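Local coordinates for protein D-galactonate dehydratase family member RspA (Pantoea ananatis, PDB 3T6C) that dehydrates D-gluconate to 2-dehydro-3-deoxy-D-gluconate with low, magnesium-dependent activity in vitro, a weakness suggesting no significant role in D-gluconate breakdown in vivo, at residues V32-T37 / A70-I75; G40-V45 / T63-I68; L44-I49 / D352-G357; Y57-A62 / I408-A413. All blocks are in the same frame, centred on the assembly; numbering follows the deposited sequence. Where two conformers were deposited one is given.

Contact 1 (V32-T37 / A70-I75); sequences VKTILT and AVQSAI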
loop_
_atom_site.group_PDB
_atom_site.type_symbol
_atom_site.label_atom_id
_atom_site.label_comp_id
_atom_site.label_asym_id
_atom_site.label_seq_id
_atom_site.Cartn_x
_atom_site.Cartn_y
_atom_site.Cartn_z
ATOM N N VAL A 32 -42.881 5.713 27.418
ATOM C CA VAL A 32 -41.431 5.788 27.499
ATOM C C VAL A 32 -41.146 7.020 28.294
ATOM O O VAL A 32 -41.631 8.117 27.948
ATOM C CB VAL A 32 -40.762 5.926 26.104
ATOM C CG1 VAL A 32 -39.203 6.153 26.230
ATOM C CG2 VAL A 32 -41.116 4.703 25.253
ATOM N N LYS A 33 -40.345 6.884 29.344
ATOM C CA LYS A 33 -39.952 8.100 30.063
ATOM C C LYS A 33 -38.490 8.183 30.464
ATOM O O LYS A 33 -37.788 7.191 30.526
ATOM C CB LYS A 33 -40.804 8.304 31.275
ATOM C CG LYS A 33 -40.490 7.377 32.371
ATOM C CD LYS A 33 -41.276 7.863 33.576
ATOM C CE LYS A 33 -41.403 6.798 34.574
ATOM N NZ LYS A 33 -42.605 7.015 35.462
ATOM N N THR A 34 -38.038 9.396 30.738
ATOM C CA THR A 34 -36.654 9.621 31.136
ATOM C C THR A 34 -36.643 10.060 32.599
ATOM O O THR A 34 -37.426 10.928 32.994
ATOM C CB THR A 34 -36.019 10.753 30.341
ATOM O OG1 THR A 34 -36.121 10.515 28.928
ATOM C CG2 THR A 34 -34.569 10.904 30.724
ATOM N N ILE A 35 -35.739 9.470 33.388
ATOM C CA ILE A 35 -35.563 9.796 34.775
ATOM C C ILE A 35 -34.145 10.360 34.930
ATOM O O ILE A 35 -33.145 9.720 34.498
ATOM C CB ILE A 35 -35.721 8.549 35.648
ATOM C CG1 ILE A 35 -37.187 8.052 35.588
ATOM C CG2 ILE A 35 -35.382 8.865 37.094
ATOM C CD1 ILE A 35 -37.341 6.560 35.920
ATOM N N LEU A 36 -34.066 11.552 35.515
ATOM C CA LEU A 36 -32.780 12.208 35.762
ATOM C C LEU A 36 -32.547 12.134 37.268
ATOM O O LEU A 36 -33.330 12.667 38.080
ATOM C CB LEU A 36 -32.788 13.659 35.306
ATOM C CG LEU A 36 -33.016 13.976 33.826
ATOM C CD1 LEU A 36 -32.865 15.473 33.526
ATOM C CD2 LEU A 36 -32.137 13.172 32.984
ATOM N N THR A 37 -31.456 11.469 37.655
ATOM C CA THR A 37 -31.177 11.270 39.088
ATOM C C THR A 37 -29.670 11.233 39.371
ATOM O O THR A 37 -28.906 10.880 38.495
ATOM C CB THR A 37 -31.890 9.959 39.615
ATOM O OG1 THR A 37 -31.730 9.845 41.029
ATOM C CG2 THR A 37 -31.344 8.669 38.979
ATOM N N ALA A 70 -30.115 17.736 26.978
ATOM C CA ALA A 70 -30.222 17.590 25.540
ATOM C C ALA A 70 -30.584 16.132 25.243
ATOM O O ALA A 70 -31.391 15.859 24.361
ATOM C CB ALA A 70 -28.917 17.977 24.857
ATOM N N VAL A 71 -29.949 15.181 25.950
ATOM C CA VAL A 71 -30.383 13.784 25.876
ATOM C C VAL A 71 -31.840 13.584 26.306
ATOM O O VAL A 71 -32.579 12.869 25.618
ATOM C CB VAL A 71 -29.415 12.880 26.696
ATOM C CG1 VAL A 71 -29.888 11.417 26.701
ATOM C CG2 VAL A 71 -28.029 12.983 26.159
ATOM N N GLN A 72 -32.263 14.209 27.407
ATOM C CA GLN A 72 -33.659 14.112 27.809
ATOM C C GLN A 72 -34.596 14.576 26.703
ATOM O O GLN A 72 -35.602 13.917 26.458
ATOM C CB GLN A 72 -33.891 14.916 29.097
ATOM C CG GLN A 72 -35.362 14.914 29.500
ATOM C CD GLN A 72 -35.542 15.718 30.745
ATOM O OE1 GLN A 72 -35.124 16.872 30.814
ATOM N NE2 GLN A 72 -36.143 15.117 31.740
ATOM N N SER A 73 -34.298 15.688 26.038
ATOM C CA SER A 73 -35.141 16.108 24.923
ATOM C C SER A 73 -35.126 15.071 23.783
ATOM O O SER A 73 -36.157 14.692 23.214
ATOM C CB SER A 73 -34.641 17.454 24.383
ATOM O OG SER A 73 -35.488 17.924 23.361
ATOM N N ALA A 74 -33.938 14.607 23.429
ATOM C CA ALA A 74 -33.801 13.641 22.318
ATOM C C ALA A 74 -34.635 12.380 22.564
ATOM O O ALA A 74 -35.116 11.710 21.617
ATOM C CB ALA A 74 -32.287 13.296 22.079
ATOM N N ILE A 75 -34.817 12.015 23.835
ATOM C CA ILE A 75 -35.698 10.889 24.189
ATOM C C ILE A 75 -37.175 11.342 24.257
ATOM O O ILE A 75 -38.029 10.845 23.486
ATOM C CB ILE A 75 -35.295 10.281 25.530
ATOM C CG1 ILE A 75 -33.848 9.717 25.450
ATOM C CG2 ILE A 75 -36.326 9.194 25.927
ATOM C CD1 ILE A 75 -33.208 9.490 26.836
HETATM O O HOH W 1 -38.406 13.389 31.634
#
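Strand 32-37 and helix 70-75 run almost antiparallel, at 169° with their axes 8.6 Å apart, and come closest in register at Thr-34 and Gln-72, whose CA atoms are 6.3 Å from each other. The pairing illustrates how a helix covers a sheet through every second residue of a strand: Val-32, Thr-34 and Leu-36 face the helix, which answers with Gln-72 and Ile-75. Gln-72 has CG trans to its backbone N (chi1 176°) and continues extended, a shape that carries its amide out to the strand. There Leu-36 crosses it at about a right angle, laying CD1 3.7 Å from Gln-72 NE2. The same NE2 donates to a water 2.8 Å away, and this water in turn donates to Thr-34 O at 3.0 Å, giving the amide a polar link to the strand backbone beside its van der Waals contact with the leucine methyl. One turn on, the CG2 branch of Ile-75 comes within 4.2 Å of Val-32 CG1. In the conformer of Thr-34 described here, one of two modelled, OG1 lies 3.3 Å from Ile-75 CG2 and is hydrogen-bonded to Asp-76. Ile-75 also packs on Val-47 of strand 44-51 and Ala-113 of helix 108-129, while Leu-36 also touches Ile-68 and Tyr-69 at the start of helix 68-83.

Contact 2 (G40-V45 / T63-I68); sequences GGIDLV and TFTQRI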
loop_
_atom_site.group_PDB
_atom_site.type_symbol
_atom_site.label_atom_id
_atom_site.label_comp_id
_atom_site.label_asym_id
_atom_site.label_seq_id
_atom_site.Cartn_x
_atom_site.Cartn_y
_atom_site.Cartn_z
ATOM N N GLY A 40 -25.248 8.956 43.282
ATOM C CA GLY A 40 -23.810 8.880 43.520
ATOM C C GLY A 40 -23.063 10.210 43.405
ATOM O O GLY A 40 -21.837 10.248 43.479
ATOM N N GLY A 41 -23.793 11.307 43.292
ATOM C CA GLY A 41 -23.205 12.630 43.194
ATOM C C GLY A 41 -22.848 13.005 41.764
ATOM O O GLY A 41 -22.178 14.025 41.544
ATOM N N ILE A 42 -23.326 12.203 40.805
ATOM C CA ILE A 42 -23.039 12.391 39.386
ATOM C C ILE A 42 -24.342 12.257 38.628
ATOM O O ILE A 42 -25.107 11.299 38.850
ATOM C CB ILE A 42 -22.015 11.355 38.867
ATOM C CG1 ILE A 42 -20.674 11.583 39.562
ATOM C CG2 ILE A 42 -21.790 11.507 37.332
ATOM C CD1 ILE A 42 -19.725 10.476 39.342
ATOM N N ASP A 43 -24.619 13.214 37.741
ATOM C CA ASP A 43 -25.930 13.209 37.060
ATOM C C ASP A 43 -26.052 12.042 36.090
ATOM O O ASP A 43 -25.211 11.864 35.224
ATOM C CB ASP A 43 -26.144 14.509 36.281
ATOM C CG ASP A 43 -26.237 15.741 37.178
ATOM O OD1 ASP A 43 -26.432 15.601 38.408
ATOM O OD2 ASP A 43 -26.169 16.849 36.607
ATOM N N LEU A 44 -27.128 11.269 36.243
ATOM C CA LEU A 44 -27.449 10.106 35.384
ATOM C C LEU A 44 -28.706 10.297 34.586
ATOM O O LEU A 44 -29.604 10.984 35.057
ATOM C CB LEU A 44 -27.709 8.860 36.253
ATOM C CG LEU A 44 -26.615 8.592 37.298
ATOM C CD1 LEU A 44 -27.003 7.379 38.132
ATOM C CD2 LEU A 44 -25.290 8.360 36.646
ATOM N N VAL A 45 -28.792 9.679 33.388
ATOM C CA VAL A 45 -30.041 9.653 32.606
ATOM C C VAL A 45 -30.496 8.211 32.415
ATOM O O VAL A 45 -29.761 7.399 31.832
ATOM C CB VAL A 45 -29.842 10.289 31.226
ATOM C CG1 VAL A 45 -31.183 10.418 30.513
ATOM C CG2 VAL A 45 -29.169 11.665 31.368
ATOM N N THR A 63 -26.731 7.731 29.854
ATOM C CA THR A 63 -26.041 8.794 30.596
ATOM C C THR A 63 -24.869 9.364 29.783
ATOM O O THR A 63 -23.767 8.792 29.708
ATOM C CB THR A 63 -25.496 8.188 31.926
ATOM O OG1 THR A 63 -26.592 7.784 32.747
ATOM C CG2 THR A 63 -24.676 9.207 32.737
ATOM N N PHE A 64 -25.109 10.584 29.276
ATOM C CA PHE A 64 -24.055 11.522 28.809
ATOM C C PHE A 64 -24.228 12.600 29.861
ATOM O O PHE A 64 -25.082 13.518 29.751
ATOM C CB PHE A 64 -24.506 12.006 27.432
ATOM C CG PHE A 64 -23.655 13.059 26.784
ATOM C CD1 PHE A 64 -22.492 13.550 27.366
ATOM C CD2 PHE A 64 -24.081 13.571 25.545
ATOM C CE1 PHE A 64 -21.720 14.533 26.742
ATOM C CE2 PHE A 64 -23.331 14.573 24.883
ATOM C CZ PHE A 64 -22.143 15.073 25.500
ATOM N N THR A 65 -23.340 12.555 30.850
ATOM C CA THR A 65 -23.584 13.329 32.087
ATOM C C THR A 65 -23.512 14.835 31.851
ATOM O O THR A 65 -24.211 15.620 32.512
ATOM C CB THR A 65 -22.645 12.803 33.246
ATOM O OG1 THR A 65 -23.080 13.344 34.503
ATOM C CG2 THR A 65 -21.180 13.262 33.054
ATOM N N GLN A 66 -22.701 15.247 30.875
ATOM C CA GLN A 66 -22.500 16.677 30.632
ATOM C C GLN A 66 -23.617 17.341 29.876
ATOM O O GLN A 66 -23.645 18.553 29.708
ATOM C CB GLN A 66 -21.212 16.910 29.853
ATOM C CG GLN A 66 -19.900 16.438 30.577
ATOM C CD GLN A 66 -19.540 14.972 30.394
ATOM O OE1 GLN A 66 -20.272 14.182 29.766
ATOM N NE2 GLN A 66 -18.392 14.578 30.967
ATOM N N ARG A 67 -24.409 16.515 29.240
ATOM C CA ARG A 67 -25.553 16.910 28.428
ATOM C C ARG A 67 -26.967 16.494 28.781
ATOM O O ARG A 67 -27.724 16.131 27.823
ATOM C CB ARG A 67 -25.213 16.902 26.935
ATOM C CG ARG A 67 -24.017 17.813 26.504
ATOM C CD ARG A 67 -24.483 19.310 26.546
ATOM N NE ARG A 67 -23.497 20.240 25.935
ATOM C CZ ARG A 67 -22.456 20.725 26.612
ATOM N NH1 ARG A 67 -22.239 20.322 27.863
ATOM N NH2 ARG A 67 -21.638 21.631 26.033
ATOM N N ILE A 68 -27.204 16.146 30.050
ATOM C CA ILE A 68 -28.415 15.396 30.394
ATOM C C ILE A 68 -29.692 15.994 29.814
ATOM O O ILE A 68 -30.591 15.245 29.438
ATOM C CB ILE A 68 -28.570 15.227 31.939
ATOM C CG1 ILE A 68 -28.810 16.566 32.648
ATOM C CG2 ILE A 68 -27.338 14.478 32.498
ATOM C CD1 ILE A 68 -28.955 16.419 34.181
HETATM O O HOH W 2 -24.960 17.496 34.245
#
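Thr-65 holds its hydroxyl trans to the backbone N (chi1 -168°), a setting that aims it at the carbonyl of Asp-43, whereas Thr-63 turns OG1 to the side of its own backbone N (chi1 -65°), where it meets Val-45. Two threonines with one residue between them thus bind the backbone of residues 43-45 in opposite senses, one as donor and one as acceptor. Thr-65 OG1 donates to Asp-43 O over 2.7 Å, in the carbonyl plane and on a lone pair. Thr-63 OG1 accepts from Val-45 N at 3.0 Å, and its methyl CG2 rests 3.7 Å from Asp-43 O. A third link is a water that donates both to Asp-43 OD2 and to Thr-65 O, each 2.7 Å away. The carboxylate of Asp-43 is gripped from further on in the chain as well, OD1 by Glu-421 N and OD2 by Gly-422 N, a set of donors that would favour its charged form. Ile-68 fills the apolar side: its CG2 packs 3.5 Å from Val-45 CG2, and CD1 reaches across the aspartate to 3.7 Å from OD2. Arg-67 stands at the N-cap position, just before the helix that begins at Ile-68; its NH1 donates to Gln-66 O, while NH2 binds Ser-101 of the second subunit. Loops of this sort, hung from the N-terminal capping domain, close over the barrel in the mandelate racemase family; here the anchored loop carries Gln-66, whose NE2 is hydrogen-bonded to O6 of the bound gluconate.

Contact 3 (L44-I49 / D352-G357); sequences LVVVKI and DISPIG. With GCO (D-gluconic acid), chain D.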
loop_
_atom_site.group_PDB
_atom_site.type_symbol
_atom_site.label_atom_id
_atom_site.label_comp_id
_atom_site.label_asym_id
_atom_site.label_seq_id
_atom_site.Cartn_x
_atom_site.Cartn_y
_atom_site.Cartn_z
ATOM N N LEU A 44 -27.128 11.269 36.243
ATOM C CA LEU A 44 -27.449 10.106 35.384
ATOM C C LEU A 44 -28.706 10.297 34.586
ATOM O O LEU A 44 -29.604 10.984 35.057
ATOM C CB LEU A 44 -27.709 8.860 36.253
ATOM C CG LEU A 44 -26.615 8.592 37.298
ATOM C CD1 LEU A 44 -27.003 7.379 38.132
ATOM C CD2 LEU A 44 -25.290 8.360 36.646
ATOM N N VAL A 45 -28.792 9.679 33.388
ATOM C CA VAL A 45 -30.041 9.653 32.606
ATOM C C VAL A 45 -30.496 8.211 32.415
ATOM O O VAL A 45 -29.761 7.399 31.832
ATOM C CB VAL A 45 -29.842 10.289 31.226
ATOM C CG1 VAL A 45 -31.183 10.418 30.513
ATOM C CG2 VAL A 45 -29.169 11.665 31.368
ATOM N N VAL A 46 -31.724 7.901 32.827
ATOM C CA VAL A 46 -32.231 6.536 32.775
ATOM C C VAL A 46 -33.529 6.583 31.965
ATOM O O VAL A 46 -34.272 7.560 32.044
ATOM C CB VAL A 46 -32.507 6.030 34.221
ATOM C CG1 VAL A 46 -33.460 4.840 34.246
ATOM C CG2 VAL A 46 -31.184 5.727 34.933
ATOM N N VAL A 47 -33.759 5.564 31.144
ATOM C CA VAL A 47 -35.012 5.413 30.427
ATOM C C VAL A 47 -35.813 4.242 30.995
ATOM O O VAL A 47 -35.253 3.187 31.318
ATOM C CB VAL A 47 -34.700 5.132 28.952
ATOM C CG1 VAL A 47 -35.925 4.616 28.203
ATOM C CG2 VAL A 47 -34.186 6.451 28.289
ATOM N N LYS A 48 -37.124 4.446 31.150
ATOM C CA LYS A 48 -38.039 3.331 31.500
ATOM C C LYS A 48 -39.071 3.150 30.384
ATOM O O LYS A 48 -39.789 4.100 30.052
ATOM C CB LYS A 48 -38.761 3.604 32.848
ATOM C CG LYS A 48 -39.674 2.442 33.263
ATOM C CD LYS A 48 -39.970 2.674 34.768
ATOM C CE LYS A 48 -40.755 1.586 35.401
ATOM N NZ LYS A 48 -40.970 1.951 36.871
ATOM N N ILE A 49 -39.142 1.954 29.789
ATOM C CA ILE A 49 -40.128 1.643 28.771
ATOM C C ILE A 49 -41.193 0.700 29.357
ATOM O O ILE A 49 -40.866 -0.392 29.793
ATOM C CB ILE A 49 -39.490 0.958 27.556
ATOM C CG1 ILE A 49 -38.489 1.902 26.880
ATOM C CG2 ILE A 49 -40.613 0.507 26.580
ATOM C CD1 ILE A 49 -37.857 1.305 25.623
ATOM N N ASP A 352 -19.697 8.256 35.674
ATOM C CA ASP A 352 -20.857 8.746 34.936
ATOM C C ASP A 352 -21.307 7.643 34.001
ATOM O O ASP A 352 -21.259 7.724 32.760
ATOM C CB ASP A 352 -20.426 9.977 34.090
ATOM C CG ASP A 352 -19.114 9.809 33.317
ATOM O OD1 ASP A 352 -18.089 9.300 33.827
ATOM O OD2 ASP A 352 -19.083 10.223 32.134
ATOM N N ILE A 353 -22.068 6.764 34.632
ATOM C CA ILE A 353 -22.771 5.672 34.015
ATOM C C ILE A 353 -23.774 5.245 35.078
ATOM O O ILE A 353 -23.394 5.184 36.240
ATOM C CB ILE A 353 -21.803 4.567 33.609
ATOM C CG1 ILE A 353 -22.570 3.421 32.928
ATOM C CG2 ILE A 353 -20.958 4.007 34.782
ATOM C CD1 ILE A 353 -21.622 2.349 32.287
ATOM N N SER A 354 -25.006 4.862 34.719
ATOM C CA SER A 354 -25.936 4.440 35.780
ATOM C C SER A 354 -25.679 2.984 36.119
ATOM O O SER A 354 -25.034 2.282 35.352
ATOM C CB SER A 354 -27.398 4.612 35.346
ATOM O OG SER A 354 -27.708 3.632 34.399
ATOM N N PRO A 355 -26.208 2.492 37.268
ATOM C CA PRO A 355 -26.037 1.070 37.522
ATOM C C PRO A 355 -26.647 0.165 36.426
ATOM O O PRO A 355 -26.202 -0.972 36.295
ATOM C CB PRO A 355 -26.813 0.870 38.819
ATOM C CG PRO A 355 -26.521 2.163 39.574
ATOM C CD PRO A 355 -26.666 3.224 38.466
ATOM N N ILE A 356 -27.647 0.652 35.692
ATOM C CA ILE A 356 -28.184 -0.050 34.517
ATOM C C ILE A 356 -27.091 -0.265 33.462
ATOM O O ILE A 356 -26.933 -1.402 32.961
ATOM C CB ILE A 356 -29.359 0.719 33.933
ATOM C CG1 ILE A 356 -30.436 0.895 34.977
ATOM C CG2 ILE A 356 -29.931 -0.020 32.690
ATOM C CD1 ILE A 356 -31.412 2.045 34.638
ATOM N N GLY A 357 -26.317 0.799 33.176
ATOM C CA GLY A 357 -25.192 0.746 32.236
ATOM C C GLY A 357 -24.079 -0.165 32.751
ATOM O O GLY A 357 -23.488 -0.924 31.978
HETATM C C1 GCO D . -12.001 6.942 32.407
HETATM C C2 GCO D . -12.364 8.234 31.776
HETATM C C3 GCO D . -13.192 9.158 32.647
HETATM C C4 GCO D . -13.745 10.311 31.834
HETATM C C5 GCO D . -15.128 10.666 32.321
HETATM C C6 GCO D . -15.772 11.800 31.544
HETATM O O1A GCO D . -12.691 6.430 33.337
HETATM O O1B GCO D . -11.052 6.270 31.887
HETATM O O2 GCO D . -11.232 8.766 31.140
HETATM O O3 GCO D . -12.357 9.583 33.660
HETATM O O4 GCO D . -12.865 11.409 31.988
HETATM O O5 GCO D . -15.924 9.544 32.227
HETATM O O6 GCO D . -17.083 12.125 31.959
#
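Leu-44 and Val-46 of strand 44-49 lean on residues 353-356 where the N-terminal capping domain meets the (beta/alpha)7-beta barrel of the mandelate racemase family, a seam of van der Waals contacts, mostly between aliphatic groups, that runs up to a polar substrate site. The second segment begins in that site. The carboxylate of Asp-352 takes two hydroxyls of D-gluconate, O5 donating to OD1 at 2.7 Å and O6 to OD2 at 2.8 Å, so that each carboxylate oxygen holds one hydroxyl at the end of the sugar away from its own carboxylate; Trp-104 of the second subunit packs on the same aspartate. With Ile-353 the chain turns to the sheet, though by its backbone: the carbonyl O lies 3.7 Å from Leu-44 CD2, and the side chain points away. Ser-354 follows, CB lodged 3.9 Å from Leu-44 CD1 and 4.0 Å from Val-46 CG2, with Cys-61 of the adjoining strand also against it. Pro-355 adds a looser touch of CD on Leu-44 CD1. Ile-356 crosses Val-46 at about a right angle and sets CD1 against both methyls of Val-46, most tightly CG1 at 3.5 Å. Gly-357 completes the first turn of helix 355-367, where the N-cap hydroxyl of Ser-354, tucked between its own backbone N and carbonyl carbon (chi1 72°), accepts a weak bond: Gly-357 N to Ser-354 OG, 3.4 Å.

Contact 4 (Y57-A62 / I408-A413); sequences YGLGCA and IDINEA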
loop_
_atom_site.group_PDB
_atom_site.type_symbol
_atom_site.label_atom_id
_atom_site.label_comp_id
_atom_site.label_asym_id
_atom_site.label_seq_id
_atom_site.Cartn_x
_atom_site.Cartn_y
_atom_site.Cartn_z
ATOM N N TYR A 57 -41.553 -4.104 32.386
ATOM C CA TYR A 57 -41.021 -2.849 31.834
ATOM C C TYR A 57 -39.528 -3.044 31.663
ATOM O O TYR A 57 -38.940 -4.003 32.172
ATOM C CB TYR A 57 -41.284 -1.660 32.740
ATOM C CG TYR A 57 -40.843 -1.845 34.196
ATOM C CD1 TYR A 57 -39.520 -1.651 34.578
ATOM C CD2 TYR A 57 -41.744 -2.300 35.137
ATOM C CE1 TYR A 57 -39.112 -1.843 35.895
ATOM C CE2 TYR A 57 -41.355 -2.483 36.469
ATOM C CZ TYR A 57 -40.022 -2.264 36.822
ATOM O OH TYR A 57 -39.625 -2.455 38.125
ATOM N N GLY A 58 -38.933 -2.239 30.793
ATOM C CA GLY A 58 -37.481 -2.259 30.635
ATOM C C GLY A 58 -36.788 -1.001 31.154
ATOM O O GLY A 58 -37.326 0.091 30.999
ATOM N N LEU A 59 -35.530 -1.135 31.541
ATOM C CA LEU A 59 -34.721 0.004 31.931
ATOM C C LEU A 59 -33.460 0.075 31.084
ATOM O O LEU A 59 -32.842 -0.946 30.736
ATOM C CB LEU A 59 -34.299 -0.121 33.403
ATOM C CG LEU A 59 -35.468 -0.167 34.409
ATOM C CD1 LEU A 59 -34.869 -0.447 35.820
ATOM C CD2 LEU A 59 -36.274 1.126 34.394
ATOM N N GLY A 60 -33.031 1.293 30.795
ATOM C CA GLY A 60 -31.817 1.515 30.017
ATOM C C GLY A 60 -31.057 2.745 30.469
ATOM O O GLY A 60 -31.607 3.628 31.149
ATOM N N CYS A 61 -29.788 2.800 30.073
ATOM C CA CYS A 61 -28.863 3.881 30.438
ATOM C C CYS A 61 -28.543 4.770 29.225
ATOM O O CYS A 61 -28.222 4.302 28.124
ATOM C CB CYS A 61 -27.527 3.353 30.980
ATOM S SG CYS A 61 -26.552 4.705 31.711
ATOM N N ALA A 62 -28.879 6.030 29.406
ATOM C CA ALA A 62 -28.671 7.122 28.457
ATOM C C ALA A 62 -27.601 8.117 28.924
ATOM O O ALA A 62 -27.698 9.301 28.592
ATOM C CB ALA A 62 -30.007 7.763 28.059
ATOM N N ILE A 408 -31.728 -5.552 37.139
ATOM C CA ILE A 408 -31.568 -4.239 37.773
ATOM C C ILE A 408 -32.928 -3.560 37.797
ATOM O O ILE A 408 -33.762 -3.731 36.893
ATOM C CB ILE A 408 -30.529 -3.378 36.945
ATOM C CG1 ILE A 408 -30.054 -2.154 37.736
ATOM C CG2 ILE A 408 -31.105 -2.911 35.567
ATOM C CD1 ILE A 408 -29.359 -2.549 38.997
ATOM N N ASP A 409 -33.163 -2.765 38.833
ATOM C CA ASP A 409 -34.427 -2.041 38.910
ATOM C C ASP A 409 -34.158 -0.592 39.306
ATOM O O ASP A 409 -32.991 -0.198 39.538
ATOM C CB ASP A 409 -35.331 -2.730 39.957
ATOM C CG ASP A 409 -36.828 -2.418 39.756
ATOM O OD1 ASP A 409 -37.229 -1.774 38.758
ATOM O OD2 ASP A 409 -37.612 -2.828 40.646
ATOM N N ILE A 410 -35.216 0.236 39.334
ATOM C CA ILE A 410 -35.056 1.622 39.824
ATOM C C ILE A 410 -36.252 1.961 40.721
ATOM O O ILE A 410 -37.414 1.628 40.386
ATOM C CB ILE A 410 -34.931 2.684 38.688
ATOM C CG1 ILE A 410 -34.559 4.041 39.312
ATOM C CG2 ILE A 410 -36.239 2.790 37.851
ATOM C CD1 ILE A 410 -34.233 5.098 38.293
ATOM N N ASN A 411 -35.958 2.523 41.894
ATOM C CA ASN A 411 -37.021 3.000 42.762
ATOM C C ASN A 411 -37.214 4.451 42.384
ATOM O O ASN A 411 -36.405 5.311 42.718
ATOM C CB ASN A 411 -36.592 2.789 44.218
ATOM C CG ASN A 411 -37.648 3.219 45.179
ATOM O OD1 ASN A 411 -38.289 4.245 44.976
ATOM N ND2 ASN A 411 -37.923 2.382 46.181
ATOM N N GLU A 412 -38.326 4.736 41.700
ATOM C CA GLU A 412 -38.576 6.096 41.180
ATOM C C GLU A 412 -38.739 7.099 42.316
ATOM O O GLU A 412 -38.296 8.250 42.204
ATOM C CB GLU A 412 -39.825 6.122 40.316
ATOM C CG GLU A 412 -39.663 5.279 39.039
ATOM C CD GLU A 412 -40.703 5.548 37.979
ATOM O OE1 GLU A 412 -41.089 6.712 37.762
ATOM O OE2 GLU A 412 -41.150 4.562 37.376
ATOM N N ALA A 413 -39.394 6.677 43.395
ATOM C CA ALA A 413 -39.584 7.598 44.536
ATOM C C ALA A 413 -38.264 8.022 45.142
ATOM O O ALA A 413 -38.084 9.196 45.463
ATOM C CB ALA A 413 -40.507 6.981 45.632
#
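Tyr-57 and Leu-59 project from edge strand 57-61 onto residues 408-410, which lead into helix 412-415, setting the N-terminal capping domain of the mandelate racemase/muconate lactonizing enzyme fold against the C-terminal barrel domain. The contact joins segments some 346 residues apart and shows how one hydrogen bond and one leucine can share a small interface. The hydrogen bond is short. Tyr-57 OH donates to Asp-409 OD1 over 2.6 Å, reaching the syn side of the carboxylate from 28° out of its plane, while OD1 in turn sits at the edge of the phenol ring, in the ring plane. The ring and carboxylate planes are tilted 26° apart, and the side chains cross at about a right angle. Asp-409 has CG trans to its backbone N (chi1 -158°), which swings the acid toward the tyrosine and lets OD1 also accept weakly from Ile-410 N at 2.9 Å, so one oxygen is held by two donors. Lys-48 and Lys-127 each make a cation-pi contact with the Tyr-57 ring, which could make its hydroxyl a somewhat stronger donor. Glu-412, at the start of the helix, forms salt bridges to Lys-48 and Lys-33, tying it to two further strands of the sheet. The apolar part belongs to Leu-59, which also packs on Ile-356 of helix 355-367. One branch, CD2, meets Ile-410 CG2 at 3.8 Å. The other presses on the backbone, with Leu-59 CD1 3.5 Å from Asp-409 CA and 3.6 Å from both Ile-408 O and Ile-410 N.

Overall arrangement
One three-stranded antiparallel sheet supplies all four contacts. Contact 1 is the surface contact, laying helix 68-83 over one side of the sheet; contacts 2, 3 and 4 are buried. Contacts 2 and 3 share Leu-44 and Val-45 and lie nearest the substrate, and their chemistry divides accordingly: threonine hydroxyls and a water fasten the loop of contact 2, whereas contact 3 joins the strand to the start of helix 355-367 by van der Waals packing, with no direct polar bond between them. Contact 4, centred about 7 Å from the centre of contact 3, lies away from the active site and combines one tyrosine-aspartate hydrogen bond with leucine packing. Salt bridges from Glu-412 to Lys-33 and Lys-48 connect contact 4 with contacts 1 and 3.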